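Side-chain contacts in trans-4-hydroxy-L-proline dehydratase (Clostridioides difficile 70-100-2010, PDB 6VXC), which catalyses the dehydration of trans-4-hydroxy-L-proline to (S)-1-pyrroline-5-carboxylate as a glycyl radical enzyme in the anaerobic breakdown of hydroxyproline: residues A[147-150]-A[151-155]; A[532-535]-A[536-540]. All coordinates share one frame; numbering follows the deposited sequence.

In the fold
Contact 1 is the short helix 148-155 with Gln-147, which sits at its N-cap position; contact 2 is the last two turns of the long helix 506-538 and the two residues beyond it. Their centres lie about 11 Å apart, and both are partly buried, well off the centre of the chain. The two helices pack on each other: CG1 of Ile-152 comes within 3.8 Å of CD1 of Ile-534; just beyond the helix end, CE of Met-539 lies 3.3 Å from OG1 of Thr-148. Contact 1 is the more polar, with a guanidinium over an isoleucine and a glutamine amide bonded to neighbouring backbone. In contact 2 the sulfur-bearing Cys-535 and Met-539 are buried, while Lys-537 is exposed.

Contact 1 (A[147-150]-A[151-155])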
loop_
_atom_site.group_PDB
_atom_site.type_symbol
_atom_site.label_atom_id
_atom_site.label_comp_id
_atom_site.label_asym_id
_atom_site.label_seq_id
_atom_site.Cartn_x
_atom_site.Cartn_y
_atom_site.Cartn_z
ATOM N N GLN A 147 -11.595 -20.664 6.603
ATOM C CA GLN A 147 -10.902 -19.516 6.020
ATOM C C GLN A 147 -11.804 -18.697 5.103
ATOM O O GLN A 147 -12.579 -19.240 4.317
ATOM C CB GLN A 147 -9.692 -20.010 5.237
ATOM C CG GLN A 147 -10.049 -21.011 4.152
ATOM C CD GLN A 147 -8.818 -21.535 3.431
ATOM O OE1 GLN A 147 -7.905 -20.770 3.112
ATOM N NE2 GLN A 147 -8.771 -22.853 3.203
ATOM N N THR A 148 -11.675 -17.368 5.176
ATOM C CA THR A 148 -12.507 -16.522 4.325
ATOM C C THR A 148 -12.189 -16.696 2.846
ATOM O O THR A 148 -13.050 -16.421 2.011
ATOM C CB THR A 148 -12.365 -15.035 4.685
ATOM O OG1 THR A 148 -10.987 -14.660 4.656
ATOM C CG2 THR A 148 -12.963 -14.734 6.061
ATOM N N ARG A 149 -10.984 -17.140 2.495
ATOM C CA ARG A 149 -10.667 -17.253 1.079
ATOM C C ARG A 149 -11.613 -18.234 0.389
ATOM O O ARG A 149 -12.024 -18.014 -0.756
ATOM C CB ARG A 149 -9.209 -17.672 0.866
ATOM C CG ARG A 149 -8.826 -17.612 -0.625
ATOM C CD ARG A 149 -7.385 -17.972 -0.955
ATOM N NE ARG A 149 -7.092 -17.616 -2.341
ATOM C CZ ARG A 149 -7.421 -18.340 -3.406
ATOM N NH1 ARG A 149 -8.050 -19.499 -3.255
ATOM N NH2 ARG A 149 -7.128 -17.894 -4.622
ATOM N N ASP A 150 -11.971 -19.326 1.070
ATOM C CA ASP A 150 -12.892 -20.284 0.461
ATOM C C ASP A 150 -14.316 -19.741 0.425
ATOM O O ASP A 150 -15.041 -19.967 -0.545
ATOM C CB ASP A 150 -12.814 -21.628 1.188
ATOM C CG ASP A 150 -11.554 -22.415 0.813
ATOM O OD1 ASP A 150 -10.876 -22.023 -0.169
ATOM O OD2 ASP A 150 -11.240 -23.419 1.491
ATOM N N LYS A 151 -14.728 -19.007 1.459
ATOM C CA LYS A 151 -16.010 -18.311 1.406
ATOM C C LYS A 151 -16.099 -17.395 0.187
ATOM O O LYS A 151 -17.142 -17.318 -0.468
ATOM C CB LYS A 151 -16.203 -17.516 2.694
ATOM C CG LYS A 151 -16.261 -18.403 3.925
ATOM C CD LYS A 151 -16.261 -17.648 5.232
ATOM C CE LYS A 151 -16.302 -18.664 6.379
ATOM N NZ LYS A 151 -16.048 -17.985 7.658
ATOM N N ILE A 152 -15.015 -16.689 -0.130
ATOM C CA ILE A 152 -15.023 -15.784 -1.275
ATOM C C ILE A 152 -15.063 -16.566 -2.583
ATOM O O ILE A 152 -15.955 -16.371 -3.418
ATOM C CB ILE A 152 -13.803 -14.851 -1.216
ATOM C CG1 ILE A 152 -13.946 -13.917 -0.021
ATOM C CG2 ILE A 152 -13.643 -14.091 -2.524
ATOM C CD1 ILE A 152 -12.694 -13.136 0.274
ATOM N N ILE A 153 -14.092 -17.459 -2.779
ATOM C CA ILE A 153 -13.973 -18.144 -4.061
ATOM C C ILE A 153 -15.244 -18.919 -4.370
ATOM O O ILE A 153 -15.731 -18.906 -5.501
ATOM C CB ILE A 153 -12.726 -19.051 -4.086
ATOM C CG1 ILE A 153 -11.449 -18.213 -4.047
ATOM C CG2 ILE A 153 -12.672 -19.852 -5.373
ATOM C CD1 ILE A 153 -11.300 -17.276 -5.246
ATOM N N ASN A 154 -15.811 -19.592 -3.368
ATOM C CA ASN A 154 -17.021 -20.370 -3.610
ATOM C C ASN A 154 -18.232 -19.502 -3.913
ATOM O O ASN A 154 -19.216 -20.013 -4.449
ATOM C CB ASN A 154 -17.289 -21.283 -2.421
ATOM C CG ASN A 154 -16.235 -22.351 -2.300
ATOM O OD1 ASN A 154 -15.582 -22.692 -3.290
ATOM N ND2 ASN A 154 -16.051 -22.881 -1.103
ATOM N N ALA A 155 -18.190 -18.213 -3.598
ATOM C CA ALA A 155 -19.323 -17.341 -3.867
ATOM C C ALA A 155 -19.212 -16.572 -5.180
ATOM O O ALA A 155 -20.168 -15.895 -5.558
ATOM C CB ALA A 155 -19.518 -16.355 -2.715
#
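Arg-149 and Ile-153, one helical turn apart, run side by side and point the same way. The arginine chain is extended from CG to NE, with CG anti to the backbone N (chi1 -173°), and this carries one face of the guanidinium over Ile-153, where NH1 lies 3.7 Å from CG1. The far end of the group is held by a salt bridge from NH2 to Glu-174. Under the side chains, the N-H of Ile-153 meets O of Arg-149 almost straight at 2.9 Å (174° at the hydrogen). Gln-147 is the N-cap of this helix, 148-155, within the pyruvate formate-lyase-like part of the enzyme; its OE1 accepts from the backbone N of Cys-108, while NE2 donates to O of Lys-144. On another side of the helix, Lys-151 reaches back toward its start, its chain extended beyond CG and CD passing 4.0 Å from CA of Thr-148. Ile-152 puts CG1 3.3 Å from O of Thr-148, the oxygen that also accepts its N-H, and its side chain packs on Ile-531 and Ile-534 of helix 506-538. Asn-154 folds its amide back over O of Asp-150, ND2 3.1 Å away but badly angled for a bond; the oxygen accepts the backbone N-H of Asn-154 instead.

Contact 2 (A[532-535]-A[536-540]); sequences ENIC and AKHMP
Ala-536 sets its methyl against the preceding turn, CB 3.4 Å from O of Glu-532, and gives its N-H to that same oxygen. The carboxylate of Glu-532 leads off to the backbone N atoms of Val-653 and Cys-654, which tie this turn to a neighbouring loop. Lys-537 lays the first part of its chain beside the carbonyl of Asn-533, with CG 3.4 Å from the oxygen, before the chain leads away from the turn, bent at chi4 (-66°). Its CB also sits above one face of the His-538 ring, 3.8 Å from the plane and offset toward the rim. His-538 is the last helical residue of the long helix 506-538, whose end here packs against helices 148-155 and 64-78. The imidazole presents an edge to O of Ile-534, near the ring plane, with CD2 3.3 Å from that oxygen; the same carbonyl accepts the His-538 N-H at 2.8 Å. The two side chains cross at a slant, CG2 of Ile-534 touching CD2 at 4.1 Å. Met-539 leaves helical backbone angles, yet its N-H still reaches O of Cys-535, at 2.7 Å but bent to 141° at the hydrogen. CG lies anti to its carbonyl carbon (chi1 -67°), and the chain extended beyond it brings the thioether alongside the buried Cys-535, with SG 3.7 Å from CE. Pro-540 then carries the chain away from the helix, its ring resting on Ile-64 and Arg-68.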
loop_
_atom_site.group_PDB
_atom_site.type_symbol
_atom_site.label_atom_id
_atom_site.label_comp_id
_atom_site.label_asym_id
_atom_site.label_seq_id
_atom_site.Cartn_x
_atom_site.Cartn_y
_atom_site.Cartn_z
ATOM N N GLU A 532 -17.295 -7.574 0.230
ATOM C CA GLU A 532 -17.508 -6.588 1.275
ATOM C C GLU A 532 -18.393 -7.150 2.388
ATOM O O GLU A 532 -18.123 -6.930 3.574
ATOM C CB GLU A 532 -18.131 -5.329 0.676
ATOM C CG GLU A 532 -18.145 -4.160 1.628
ATOM C CD GLU A 532 -18.678 -2.876 1.025
ATOM O OE1 GLU A 532 -18.896 -2.815 -0.211
ATOM O OE2 GLU A 532 -18.870 -1.929 1.816
ATOM N N ASN A 533 -19.447 -7.888 2.025
ATOM C CA ASN A 533 -20.289 -8.539 3.028
ATOM C C ASN A 533 -19.506 -9.544 3.854
ATOM O O ASN A 533 -19.628 -9.590 5.078
ATOM C CB ASN A 533 -21.462 -9.234 2.352
ATOM C CG ASN A 533 -22.567 -8.295 2.040
ATOM O OD1 ASN A 533 -23.381 -8.003 2.903
ATOM N ND2 ASN A 533 -22.617 -7.811 0.814
ATOM N N ILE A 534 -18.721 -10.381 3.184
ATOM C CA ILE A 534 -17.973 -11.426 3.869
ATOM C C ILE A 534 -17.004 -10.819 4.877
ATOM O O ILE A 534 -16.932 -11.257 6.029
ATOM C CB ILE A 534 -17.251 -12.317 2.840
ATOM C CG1 ILE A 534 -18.264 -13.175 2.073
ATOM C CG2 ILE A 534 -16.176 -13.152 3.505
ATOM C CD1 ILE A 534 -17.665 -13.985 0.911
ATOM N N CYS A 535 -16.277 -9.771 4.475
ATOM C CA CYS A 535 -15.334 -9.143 5.402
ATOM C C CYS A 535 -16.048 -8.503 6.584
ATOM O O CYS A 535 -15.594 -8.624 7.721
ATOM C CB CYS A 535 -14.478 -8.108 4.671
ATOM S SG CYS A 535 -13.394 -8.877 3.439
ATOM N N ALA A 536 -17.181 -7.847 6.337
ATOM C CA ALA A 536 -17.927 -7.200 7.410
ATOM C C ALA A 536 -18.429 -8.207 8.438
ATOM O O ALA A 536 -18.387 -7.947 9.647
ATOM C CB ALA A 536 -19.092 -6.415 6.814
ATOM N N LYS A 537 -18.891 -9.375 7.977
ATOM C CA LYS A 537 -19.471 -10.362 8.885
ATOM C C LYS A 537 -18.402 -11.221 9.547
ATOM O O LYS A 537 -18.538 -11.570 10.720
ATOM C CB LYS A 537 -20.465 -11.269 8.140
ATOM C CG LYS A 537 -21.711 -10.564 7.617
ATOM C CD LYS A 537 -22.545 -11.481 6.697
ATOM C CE LYS A 537 -23.877 -10.835 6.296
ATOM N NZ LYS A 537 -24.803 -10.656 7.462
ATOM N N HIS A 538 -17.346 -11.587 8.821
ATOM C CA HIS A 538 -16.381 -12.552 9.321
ATOM C C HIS A 538 -15.015 -11.956 9.641
ATOM O O HIS A 538 -14.191 -12.646 10.239
ATOM C CB HIS A 538 -16.211 -13.695 8.305
ATOM C CG HIS A 538 -17.509 -14.340 7.921
ATOM N ND1 HIS A 538 -18.158 -15.245 8.730
ATOM C CD2 HIS A 538 -18.291 -14.188 6.827
ATOM C CE1 HIS A 538 -19.282 -15.627 8.148
ATOM N NE2 HIS A 538 -19.386 -15.001 6.991
ATOM N N MET A 539 -14.749 -10.713 9.262
ATOM C CA MET A 539 -13.501 -10.056 9.648
ATOM C C MET A 539 -13.739 -8.763 10.416
ATOM O O MET A 539 -13.062 -7.766 10.141
ATOM C CB MET A 539 -12.655 -9.712 8.423
ATOM C CG MET A 539 -12.086 -10.858 7.640
ATOM S SD MET A 539 -11.126 -10.133 6.285
ATOM C CE MET A 539 -11.269 -11.400 5.035
ATOM N N PRO A 540 -14.682 -8.707 11.354
ATOM C CA PRO A 540 -14.814 -7.481 12.137
ATOM C C PRO A 540 -13.513 -7.232 12.873
ATOM O O PRO A 540 -12.768 -8.156 13.189
ATOM C CB PRO A 540 -15.970 -7.783 13.097
ATOM C CG PRO A 540 -15.971 -9.261 13.226
ATOM C CD PRO A 540 -15.542 -9.785 11.876
#